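Local structure of putative tetR family transcription regulator (3PPB) at residues 62-67 with 105-110; 70-75 with 90-95; 110-115 with 156-161; 131-136 with 148-153. The protein probably binds DNA as a transcription regulator, using a predicted helix-turn-helix motif of the TetR family. One frame throughout, in Å; residues are numbered along the deposited sequence. Where two conformers were deposited one is given.

Contact 1 (62-67 with 105-110); sequences LGVKQE and AFFQLY. With EDO (1,2-ethanediol), chain D; EDO (1,2-ethanediol), chain F; EDO (1,2-ethanediol), chain G; EDO (1,2-ethanediol), chain H.
K65 leaves helix 53-74 with CG beside its backbone N and then bends at chi2 (-82°), a turn that carries its distal chain across to the F107 ring; V64 holds CG1 anti to the backbone N (chi1 -176°) and sends it to the same ring. V64 CG1 stands 3.7 Å from F107 CZ, and K65 CE 3.7 Å from F107 CE1, both obliquely. K65 NZ rises over the ring face, 4.9 Å from the F107 centroid and 22° off its normal, a cation-pi contact. On that face O2 of the chain D ethanediol lies 3.3 Å above the F107 ring plane. K65 NZ donates to O1 and O2 of this diol, each at 2.8 Å, so the diol grips the ammonium as it faces the aromatic. V64 CG2 also meets F106 CD2, at 4.4 Å. An alanine in place of F107 is likely to leave K65 NZ without its aromatic face and V64 CG1 beside a gap. W96 and F68 also meet the F107 ring. The diol, probably from the crystallisation liquor, is weak evidence for a ligand site; this buried aliphatic and aromatic packing is consistent with the helical core of the tetracycline repressor-like fold.

Contact 2 (70-75 with 90-95); sequences DAIQAS and WFAALT
The carbonyl A71 O is held twice by S75, firmly by OG at 2.7 Å and weakly by the backbone N. The hydroxyl comes in tilted 27° from the carbonyl plane, and this bond ties down the polar end of a side chain that otherwise packs on A92. The setting is a close helix-helix packing in the all-helical tetracycline repressor-like fold: the end of helix 53-74 rests on helix 82-99, with I72 CA and A92 CA only 5.1 Å apart. Such nearness rests on small residues, because A92 and A93 offer methyl groups where longer side chains would hold the backbones apart. S75 CB sits 3.7 Å from A92 CB at the more exposed end of the contact. Deeper in, I72 CB faces A92 CB at 4.1 Å. The I72 branches divide the work: chi1 of 70° sets CG2 anti to the carbonyl carbon, where it reaches A93, and F131 of helix 130-141 also packs on the I72 side chain. On its other flank A93 is touched by Y161 of helix 150-170. The packing is tightest under the I72 methyl, where CG2 lies 3.9 Å from A93 CB and 3.5 Å from A93 CA, the latter closer than usual carbon contact.

Contact 3 (110-115 with 156-161); sequences YSMSPT and NCHGQY. With EDO (1,2-ethanediol), chain D; EDO (1,2-ethanediol), chain E.
Hydrogen bonding across the contact is slight: H158 NE2 donates weakly to S111 O, at 3.4 Å and 155°, with the oxygen at the imidazole edge. H158 holds CG anti to its backbone N (chi1 -168°), which carries the imidazole to the loop. S111 OG lies in the ring plane, toward CE1, and donates to O2 of the chain D ethanediol at 2.6 Å. In the loop, S113 OG accepts from T115 N at 3.2 Å, an ST turn. The sulfur-aromatic term belongs to M112, a selenomethionine: its SE stands over one imidazole face, 4.5 Å from the H158 centroid and 24° off the normal. Van der Waals contacts follow: S111 CB approaches H158 CE1 at 3.5 Å, and M112 SE lies 4.3 Å from G159 CA. A leucine in place of H158 would probably leave S111 O without this donor and M112 SE without an aromatic face. K65 packs beside H158, and its charge may disfavour a second proton on the imidazole. M112 O accepts from R166 of the second subunit, and N156 OD1 and Q160 NE2 bond reciprocally to Q160 NE2 and N156 OD1 there. The loop thus meets helix 150-170 beside the dimer interface of a TetR-like regulator.

Contact 4 (131-136 with 148-153); sequences FIAELI and YPIELM
I136 CG2 is the central methyl of the contact, meeting M153 SE at 3.7 Å and I150 CD1 at the same separation. M153 is modelled as selenomethionine, and its CE follows the selenium to within 3.9 Å of I136 CG2; the M153 and I136 side chains meet at a slant. I136 CD1, on the other branch, lies 4.2 Å from M153 CB. A133 supplies a smaller surface: its CB faces I150 CG1 at 4.0 Å. I150 was deposited in two conformers, and all distances to its side chain are therefore less certain than those to M153. All of these contacts are apolar, which fits the burial of A133, I136 and M153.

Torsions decide which atoms of I136 and M153 meet. I136 holds CG2 anti to its own N (chi1 -60° for CG1), while M153 bends at chi3 (80°), folding CE back toward the isoleucine. Helix 150-170 starts just here, with P149 at the N-cap position; its carbonyl oxygen accepts from M153 N at 3.1 Å, fixing the backbone that presents M153. On the other helix, I136 N donates to I132 O at 3.0 Å. Farther out, R137 packs on I150, Q140 on M153 and Q154 on A133. E151 hydrogen-bonds to H171 of the second subunit, whose Y167 also packs on L152; helix 150-170, with helix 178-192, probably belongs to the family's dimer interface. Helix 130-141 thus packs against the N-terminal turn of helix 150-170, two successive helices of the all-helical TetR-like fold joined by a short connection.

Contacts 1, 3 and 4 are buried, whereas contact 2 is partly exposed at its S75 end. Contacts 1 and 2 both use helix 53-74, and contacts 3 and 4 both use helix 150-170, so two long helices carry all four. Chemistry follows place: the centres of contacts 1 and 3 lie about 5 and 8 Å from the chain centre, and both have polar groups around a shared ethanediol, with a cation-pi contact in one and a weak hydrogen bond in the other. Contacts 2 and 4, whose centres lie about 11 and 16 Å from the chain centre, are joined mainly by aliphatic packing. F131 of contact 4 touches I72 and Q73 of contact 2, while contacts 1, 3 and 4 also reach the second subunit.

Contact 1 (62-67 with 105-110)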
# COMPACT_ATOMS: atom_id res chain seq x y z
N LEU A 62 6.21 -13.52 7.92
CA LEU A 62 5.23 -14.22 8.76
C LEU A 62 5.48 -13.94 10.25
O LEU A 62 4.52 -13.78 11.02
CB LEU A 62 5.21 -15.73 8.49
CG LEU A 62 4.77 -16.17 7.08
CD1 LEU A 62 5.07 -17.64 6.86
CD2 LEU A 62 3.28 -15.87 6.81
N GLY A 63 6.76 -13.84 10.61
CA GLY A 63 7.19 -13.55 11.97
C GLY A 63 6.71 -12.19 12.45
O GLY A 63 6.11 -12.10 13.53
N VAL A 64 6.93 -11.14 11.64
CA VAL A 64 6.50 -9.77 11.96
C VAL A 64 4.95 -9.72 11.97
O VAL A 64 4.38 -9.14 12.89
CB VAL A 64 7.13 -8.67 11.05
CG1 VAL A 64 6.72 -7.28 11.52
CG2 VAL A 64 8.67 -8.77 11.04
N LYS A 65 4.29 -10.36 11.00
CA LYS A 65 2.82 -10.43 10.96
C LYS A 65 2.29 -11.06 12.27
O LYS A 65 1.34 -10.51 12.86
CB LYS A 65 2.30 -11.22 9.73
CG LYS A 65 2.43 -10.50 8.40
CD LYS A 65 1.29 -9.52 8.16
CE LYS A 65 1.52 -8.69 6.94
NZ LYS A 65 0.26 -8.05 6.49
N GLN A 66 2.93 -12.16 12.75
CA GLN A 66 2.52 -12.81 13.99
C GLN A 66 2.68 -11.88 15.19
O GLN A 66 1.76 -11.79 16.00
CB GLN A 66 3.26 -14.13 14.22
CG GLN A 66 2.60 -14.98 15.33
CD GLN A 66 1.19 -15.40 14.99
OE1 GLN A 66 0.96 -16.15 14.05
NE2 GLN A 66 0.20 -14.89 15.73
N GLU A 67 3.80 -11.13 15.28
CA GLU A 67 4.03 -10.15 16.35
C GLU A 67 2.92 -9.08 16.37
O GLU A 67 2.40 -8.75 17.44
CB GLU A 67 5.39 -9.46 16.16
CG GLU A 67 6.57 -10.32 16.53
CD GLU A 67 7.89 -9.64 16.24
OE1 GLU A 67 7.95 -8.40 16.38
OE2 GLU A 67 8.85 -10.34 15.84
N ALA A 105 7.72 0.11 8.58
CA ALA A 105 8.26 0.44 7.25
C ALA A 105 8.34 -0.84 6.38
O ALA A 105 8.04 -0.78 5.19
CB ALA A 105 9.64 1.07 7.39
N PHE A 106 8.67 -2.00 7.00
CA PHE A 106 8.72 -3.33 6.38
C PHE A 106 7.32 -3.70 5.87
O PHE A 106 7.22 -4.21 4.75
CB PHE A 106 9.24 -4.39 7.40
CG PHE A 106 9.19 -5.81 6.90
CD1 PHE A 106 10.22 -6.33 6.12
CD2 PHE A 106 8.10 -6.64 7.20
CE1 PHE A 106 10.16 -7.64 5.64
CE2 PHE A 106 8.05 -7.95 6.71
CZ PHE A 106 9.09 -8.45 5.95
N PHE A 107 6.24 -3.42 6.64
CA PHE A 107 4.86 -3.69 6.17
C PHE A 107 4.52 -2.78 4.99
O PHE A 107 4.01 -3.24 3.98
CB PHE A 107 3.82 -3.48 7.29
CG PHE A 107 3.67 -4.56 8.33
CD1 PHE A 107 4.10 -5.86 8.08
CD2 PHE A 107 3.03 -4.29 9.53
CE1 PHE A 107 3.93 -6.86 9.04
CE2 PHE A 107 2.82 -5.30 10.47
CZ PHE A 107 3.28 -6.58 10.22
N GLN A 108 4.85 -1.51 5.10
CA GLN A 108 4.57 -0.54 4.06
C GLN A 108 5.26 -1.01 2.75
O GLN A 108 4.65 -0.99 1.69
CB GLN A 108 5.05 0.84 4.54
CG GLN A 108 4.27 2.03 4.02
CD GLN A 108 2.78 2.04 4.30
OE1 GLN A 108 2.00 1.60 3.47
NE2 GLN A 108 2.34 2.62 5.41
N LEU A 109 6.46 -1.54 2.85
CA LEU A 109 7.15 -1.99 1.65
C LEU A 109 6.69 -3.36 1.13
O LEU A 109 6.72 -3.56 -0.09
CB LEU A 109 8.66 -2.06 1.92
CG LEU A 109 9.40 -0.74 2.09
CD1 LEU A 109 10.70 -0.96 2.85
CD2 LEU A 109 9.65 -0.08 0.74
N TYR A 110 6.35 -4.32 2.01
CA TYR A 110 6.13 -5.71 1.56
C TYR A 110 4.72 -6.32 1.72
O TYR A 110 4.43 -7.27 0.99
CB TYR A 110 7.14 -6.63 2.28
CG TYR A 110 8.58 -6.31 1.95
CD1 TYR A 110 9.21 -6.86 0.84
CD2 TYR A 110 9.34 -5.47 2.77
CE1 TYR A 110 10.53 -6.55 0.52
CE2 TYR A 110 10.66 -5.15 2.46
CZ TYR A 110 11.24 -5.69 1.32
OH TYR A 110 12.54 -5.39 1.02
C1 EDO D . -1.53 -5.48 8.32
O1 EDO D . -1.35 -6.89 8.42
C2 EDO D . -0.16 -4.83 8.28
O2 EDO D . 0.62 -5.38 7.23
C1 EDO F . 2.39 0.23 -0.45
O1 EDO F . 2.52 0.70 0.90
C2 EDO F . 1.16 -0.67 -0.54
O2 EDO F . 1.22 -1.46 -1.73
C1 EDO G . 6.30 -6.08 18.94
O1 EDO G . 6.56 -6.49 17.59
C2 EDO G . 5.01 -6.75 19.42
O2 EDO G . 4.66 -6.26 20.72
C1 EDO H . 13.25 -9.63 13.72
O1 EDO H . 12.98 -8.63 14.72
C2 EDO H . 12.32 -10.82 13.94
O2 EDO H . 10.96 -10.38 13.83

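Contact 2 (70-75 with 90-95)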
# COMPACT_ATOMS: atom_id res chain seq x y z
N ASP A 70 -0.45 -10.66 17.48
CA ASP A 70 -0.34 -10.92 18.91
C ASP A 70 -0.50 -9.63 19.74
O ASP A 70 -1.25 -9.65 20.72
CB ASP A 70 1.01 -11.58 19.24
CG ASP A 70 1.17 -13.04 18.82
OD1 ASP A 70 0.20 -13.62 18.27
OD2 ASP A 70 2.25 -13.62 19.07
N ALA A 71 0.16 -8.53 19.33
CA ALA A 71 0.11 -7.23 20.03
C ALA A 71 -1.27 -6.61 20.02
O ALA A 71 -1.74 -6.16 21.07
CB ALA A 71 1.12 -6.26 19.43
N ILE A 72 -1.92 -6.57 18.85
CA ILE A 72 -3.23 -5.93 18.74
C ILE A 72 -4.31 -6.75 19.46
O ILE A 72 -5.18 -6.15 20.11
CB ILE A 72 -3.60 -5.54 17.28
CG1 ILE A 72 -3.90 -6.75 16.37
CG2 ILE A 72 -2.49 -4.65 16.69
CD1 ILE A 72 -4.53 -6.39 15.01
N GLN A 73 -4.22 -8.09 19.42
CA GLN A 73 -5.21 -8.94 20.11
C GLN A 73 -5.03 -8.88 21.64
O GLN A 73 -6.02 -8.83 22.36
CB GLN A 73 -5.16 -10.39 19.62
CG GLN A 73 -5.71 -10.56 18.21
CD GLN A 73 -5.91 -12.01 17.89
OE1 GLN A 73 -4.99 -12.72 17.45
NE2 GLN A 73 -7.13 -12.49 18.11
N ALA A 74 -3.77 -8.83 22.12
CA ALA A 74 -3.45 -8.75 23.55
C ALA A 74 -3.90 -7.40 24.17
O ALA A 74 -4.08 -7.32 25.38
CB ALA A 74 -1.97 -8.95 23.78
N SER A 75 -4.09 -6.37 23.33
CA SER A 75 -4.50 -5.02 23.73
C SER A 75 -6.01 -4.88 23.89
O SER A 75 -6.50 -3.85 24.34
CB SER A 75 -4.02 -4.01 22.68
OG SER A 75 -2.61 -4.02 22.56
N TRP A 90 -8.17 -1.13 16.03
CA TRP A 90 -7.66 -0.12 15.10
C TRP A 90 -6.61 0.76 15.79
O TRP A 90 -5.52 0.93 15.25
CB TRP A 90 -8.83 0.72 14.59
CG TRP A 90 -8.43 1.87 13.74
CD1 TRP A 90 -8.38 3.18 14.10
CD2 TRP A 90 -7.98 1.81 12.38
NE1 TRP A 90 -8.01 3.95 13.03
CE2 TRP A 90 -7.73 3.13 11.96
CE3 TRP A 90 -7.75 0.76 11.47
CZ2 TRP A 90 -7.30 3.44 10.67
CZ3 TRP A 90 -7.33 1.07 10.19
CH2 TRP A 90 -7.12 2.39 9.80
N PHE A 91 -6.91 1.28 17.00
CA PHE A 91 -5.95 2.14 17.67
C PHE A 91 -4.76 1.34 18.23
O PHE A 91 -3.66 1.87 18.24
CB PHE A 91 -6.61 3.05 18.72
CG PHE A 91 -7.45 4.13 18.05
CD1 PHE A 91 -6.89 5.01 17.12
CD2 PHE A 91 -8.81 4.26 18.34
CE1 PHE A 91 -7.67 5.98 16.47
CE2 PHE A 91 -9.58 5.26 17.72
CZ PHE A 91 -9.01 6.11 16.79
N ALA A 92 -4.95 0.04 18.57
CA ALA A 92 -3.81 -0.82 18.97
C ALA A 92 -2.88 -1.06 17.79
O ALA A 92 -1.66 -1.11 17.97
CB ALA A 92 -4.31 -2.15 19.51
N ALA A 93 -3.45 -1.23 16.58
CA ALA A 93 -2.68 -1.46 15.34
C ALA A 93 -1.86 -0.21 15.01
O ALA A 93 -0.66 -0.31 14.74
CB ALA A 93 -3.62 -1.82 14.18
N LEU A 94 -2.49 0.97 15.08
CA LEU A 94 -1.84 2.25 14.79
C LEU A 94 -0.78 2.55 15.85
O LEU A 94 0.30 3.01 15.48
CB LEU A 94 -2.88 3.39 14.66
CG LEU A 94 -3.36 3.75 13.22
CD1 LEU A 94 -3.81 2.53 12.44
CD2 LEU A 94 -4.53 4.72 13.25
N THR A 95 -1.05 2.21 17.14
CA THR A 95 -0.07 2.41 18.22
C THR A 95 1.15 1.54 17.96
O THR A 95 2.28 2.01 18.09
CB THR A 95 -0.69 2.12 19.59
OG1 THR A 95 -1.79 3.00 19.78
CG2 THR A 95 0.30 2.26 20.75

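Contact 3 (110-115 with 156-161)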
# COMPACT_ATOMS: atom_id res chain seq x y z
N TYR A 110 6.35 -4.32 2.01
CA TYR A 110 6.13 -5.71 1.56
C TYR A 110 4.72 -6.32 1.72
O TYR A 110 4.43 -7.27 0.99
CB TYR A 110 7.14 -6.63 2.28
CG TYR A 110 8.58 -6.31 1.95
CD1 TYR A 110 9.21 -6.86 0.84
CD2 TYR A 110 9.34 -5.47 2.77
CE1 TYR A 110 10.53 -6.55 0.52
CE2 TYR A 110 10.66 -5.15 2.46
CZ TYR A 110 11.24 -5.69 1.32
OH TYR A 110 12.54 -5.39 1.02
N SER A 111 3.89 -5.82 2.66
CA SER A 111 2.56 -6.34 3.00
C SER A 111 1.57 -6.52 1.84
O SER A 111 0.75 -7.45 1.88
CB SER A 111 1.88 -5.43 4.00
OG SER A 111 2.30 -5.79 5.30
N MSE A 112 1.59 -5.62 0.87
CA MSE A 112 0.63 -5.67 -0.23
C MSE A 112 1.32 -5.57 -1.58
O MSE A 112 0.67 -5.32 -2.61
CB MSE A 112 -0.36 -4.51 -0.06
CG MSE A 112 -1.77 -4.96 -0.23
SE MSE A 112 -3.00 -3.60 0.27
CE MSE A 112 -2.35 -2.21 -0.81
N SER A 113 2.63 -5.83 -1.58
CA SER A 113 3.47 -5.72 -2.75
C SER A 113 3.55 -7.04 -3.52
O SER A 113 3.44 -8.12 -2.90
CB SER A 113 4.87 -5.26 -2.34
OG SER A 113 5.68 -6.33 -1.89
N PRO A 114 3.85 -6.98 -4.84
CA PRO A 114 4.05 -8.22 -5.61
C PRO A 114 5.33 -8.99 -5.22
O PRO A 114 5.55 -10.07 -5.76
CB PRO A 114 4.17 -7.73 -7.06
CG PRO A 114 3.69 -6.30 -7.06
CD PRO A 114 4.02 -5.79 -5.70
N THR A 115 6.17 -8.45 -4.30
CA THR A 115 7.44 -9.08 -3.90
C THR A 115 7.22 -10.40 -3.15
O THR A 115 7.90 -11.39 -3.45
CB THR A 115 8.32 -8.11 -3.05
OG1 THR A 115 8.33 -6.82 -3.66
CG2 THR A 115 9.75 -8.59 -2.88
N ASN A 156 -9.48 -4.30 2.10
CA ASN A 156 -9.82 -2.92 2.34
C ASN A 156 -9.33 -2.49 3.72
O ASN A 156 -8.73 -1.41 3.82
CB ASN A 156 -11.32 -2.68 2.16
CG ASN A 156 -11.68 -1.26 2.42
OD1 ASN A 156 -11.35 -0.34 1.65
ND2 ASN A 156 -12.22 -1.06 3.60
N CYS A 157 -9.55 -3.31 4.78
CA CYS A 157 -9.05 -3.02 6.14
C CYS A 157 -7.54 -2.80 6.07
O CYS A 157 -7.02 -1.86 6.66
CB CYS A 157 -9.38 -4.15 7.10
SG CYS A 157 -11.13 -4.35 7.44
N HIS A 158 -6.86 -3.69 5.35
CA HIS A 158 -5.41 -3.68 5.16
C HIS A 158 -4.95 -2.40 4.44
O HIS A 158 -4.01 -1.75 4.91
CB HIS A 158 -4.99 -4.93 4.38
CG HIS A 158 -3.53 -5.22 4.35
ND1 HIS A 158 -2.64 -4.54 5.16
CD2 HIS A 158 -2.85 -6.15 3.65
CE1 HIS A 158 -1.45 -5.05 4.88
NE2 HIS A 158 -1.54 -6.03 3.99
N GLY A 159 -5.64 -2.01 3.35
CA GLY A 159 -5.32 -0.79 2.62
C GLY A 159 -5.52 0.47 3.45
O GLY A 159 -4.73 1.41 3.37
N GLN A 160 -6.60 0.50 4.25
CA GLN A 160 -6.90 1.66 5.08
C GLN A 160 -5.91 1.76 6.22
O GLN A 160 -5.50 2.86 6.57
CB GLN A 160 -8.33 1.64 5.61
CG GLN A 160 -9.34 1.83 4.47
CD GLN A 160 -10.70 2.06 4.99
OE1 GLN A 160 -11.38 1.12 5.45
NE2 GLN A 160 -11.14 3.31 4.96
N TYR A 161 -5.48 0.61 6.77
CA TYR A 161 -4.43 0.60 7.81
C TYR A 161 -3.13 1.19 7.24
O TYR A 161 -2.49 2.04 7.86
CB TYR A 161 -4.20 -0.83 8.34
CG TYR A 161 -2.94 -0.97 9.17
CD1 TYR A 161 -2.90 -0.54 10.49
CD2 TYR A 161 -1.77 -1.48 8.61
CE1 TYR A 161 -1.73 -0.63 11.25
CE2 TYR A 161 -0.59 -1.55 9.35
CZ TYR A 161 -0.58 -1.14 10.68
OH TYR A 161 0.57 -1.21 11.44
C1 EDO D . -1.53 -5.48 8.32
O1 EDO D . -1.35 -6.89 8.42
C2 EDO D . -0.16 -4.83 8.28
O2 EDO D . 0.62 -5.38 7.23
C1 EDO E . 10.82 -5.10 -6.89
O1 EDO E . 10.85 -4.50 -5.59
C2 EDO E . 10.85 -6.63 -6.81
O2 EDO E . 9.62 -7.18 -6.31

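Contact 4 (131-136 with 148-153)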
# COMPACT_ATOMS: atom_id res chain seq x y z
N PHE A 131 -8.68 -13.89 12.45
CA PHE A 131 -9.66 -13.33 13.39
C PHE A 131 -10.36 -12.10 12.79
O PHE A 131 -11.47 -11.78 13.22
CB PHE A 131 -9.02 -12.98 14.75
CG PHE A 131 -8.12 -11.77 14.75
CD1 PHE A 131 -6.77 -11.89 14.48
CD2 PHE A 131 -8.64 -10.50 15.02
CE1 PHE A 131 -5.94 -10.76 14.46
CE2 PHE A 131 -7.81 -9.37 14.99
CZ PHE A 131 -6.47 -9.51 14.71
N ILE A 132 -9.70 -11.39 11.83
CA ILE A 132 -10.27 -10.18 11.22
C ILE A 132 -11.52 -10.54 10.43
O ILE A 132 -12.55 -9.90 10.64
CB ILE A 132 -9.26 -9.37 10.36
CG1 ILE A 132 -8.16 -8.75 11.26
CG2 ILE A 132 -9.97 -8.27 9.56
CD1 ILE A 132 -6.97 -8.08 10.49
N ALA A 133 -11.45 -11.57 9.57
CA ALA A 133 -12.61 -12.04 8.81
C ALA A 133 -13.71 -12.55 9.76
O ALA A 133 -14.88 -12.38 9.45
CB ALA A 133 -12.19 -13.15 7.84
N GLU A 134 -13.33 -13.15 10.92
CA GLU A 134 -14.32 -13.63 11.87
C GLU A 134 -15.09 -12.46 12.50
O GLU A 134 -16.31 -12.54 12.64
CB GLU A 134 -13.69 -14.52 12.94
CG GLU A 134 -14.68 -15.15 13.93
CD GLU A 134 -15.95 -15.80 13.39
OE1 GLU A 134 -15.88 -16.47 12.33
OE2 GLU A 134 -17.00 -15.66 14.05
N LEU A 135 -14.39 -11.35 12.80
CA LEU A 135 -15.04 -10.16 13.34
C LEU A 135 -15.96 -9.52 12.30
O LEU A 135 -17.05 -9.08 12.66
CB LEU A 135 -14.03 -9.14 13.86
CG LEU A 135 -13.34 -9.56 15.17
CD1 LEU A 135 -12.18 -8.65 15.45
CD2 LEU A 135 -14.32 -9.60 16.34
N ILE A 136 -15.54 -9.50 11.01
CA ILE A 136 -16.39 -8.98 9.93
C ILE A 136 -17.67 -9.84 9.84
O ILE A 136 -18.77 -9.27 9.78
CB ILE A 136 -15.66 -8.87 8.57
CG1 ILE A 136 -14.43 -7.93 8.66
CG2 ILE A 136 -16.63 -8.43 7.46
CD1 ILE A 136 -13.41 -8.10 7.49
N TYR A 148 -20.38 -7.22 1.81
CA TYR A 148 -19.55 -7.23 0.59
C TYR A 148 -18.72 -8.51 0.62
O TYR A 148 -18.65 -9.09 1.70
CB TYR A 148 -18.66 -5.98 0.52
CG TYR A 148 -19.36 -4.66 0.78
CD1 TYR A 148 -20.52 -4.30 0.09
CD2 TYR A 148 -18.83 -3.73 1.68
CE1 TYR A 148 -21.16 -3.09 0.32
CE2 TYR A 148 -19.45 -2.50 1.90
CZ TYR A 148 -20.62 -2.18 1.22
OH TYR A 148 -21.25 -0.99 1.47
N PRO A 149 -18.07 -8.99 -0.48
CA PRO A 149 -17.22 -10.19 -0.37
C PRO A 149 -16.20 -10.00 0.75
O PRO A 149 -15.58 -8.93 0.82
CB PRO A 149 -16.59 -10.29 -1.76
CG PRO A 149 -17.61 -9.66 -2.66
CD PRO A 149 -18.02 -8.46 -1.87
N ILE A 150 -16.09 -11.01 1.66
CA ILE A 150 -15.23 -10.98 2.84
C ILE A 150 -13.76 -10.65 2.50
O ILE A 150 -13.14 -9.85 3.19
CB ILE A 150 -15.35 -12.30 3.68
CG1 ILE A 150 -14.87 -12.07 5.13
CG2 ILE A 150 -14.66 -13.52 3.05
CD1 ILE A 150 -15.98 -11.81 6.06
N GLU A 151 -13.21 -11.24 1.43
CA GLU A 151 -11.80 -11.01 1.10
C GLU A 151 -11.53 -9.57 0.65
O GLU A 151 -10.47 -9.02 0.95
CB GLU A 151 -11.28 -12.01 0.07
CG GLU A 151 -9.77 -12.12 0.23
CD GLU A 151 -9.03 -12.94 -0.80
OE1 GLU A 151 -9.49 -14.06 -1.11
OE2 GLU A 151 -7.93 -12.50 -1.23
N LEU A 152 -12.48 -8.96 -0.06
CA LEU A 152 -12.37 -7.56 -0.49
C LEU A 152 -12.40 -6.67 0.75
O LEU A 152 -11.64 -5.73 0.86
CB LEU A 152 -13.52 -7.20 -1.47
CG LEU A 152 -13.59 -5.74 -1.95
CD1 LEU A 152 -12.27 -5.24 -2.56
CD2 LEU A 152 -14.73 -5.55 -2.92
N MSE A 153 -13.27 -7.00 1.71
CA MSE A 153 -13.37 -6.23 2.94
C MSE A 153 -12.05 -6.34 3.74
O MSE A 153 -11.61 -5.34 4.27
CB MSE A 153 -14.59 -6.68 3.76
CG MSE A 153 -15.92 -6.41 3.03
SE MSE A 153 -17.41 -6.91 4.14
CE MSE A 153 -17.50 -5.38 5.27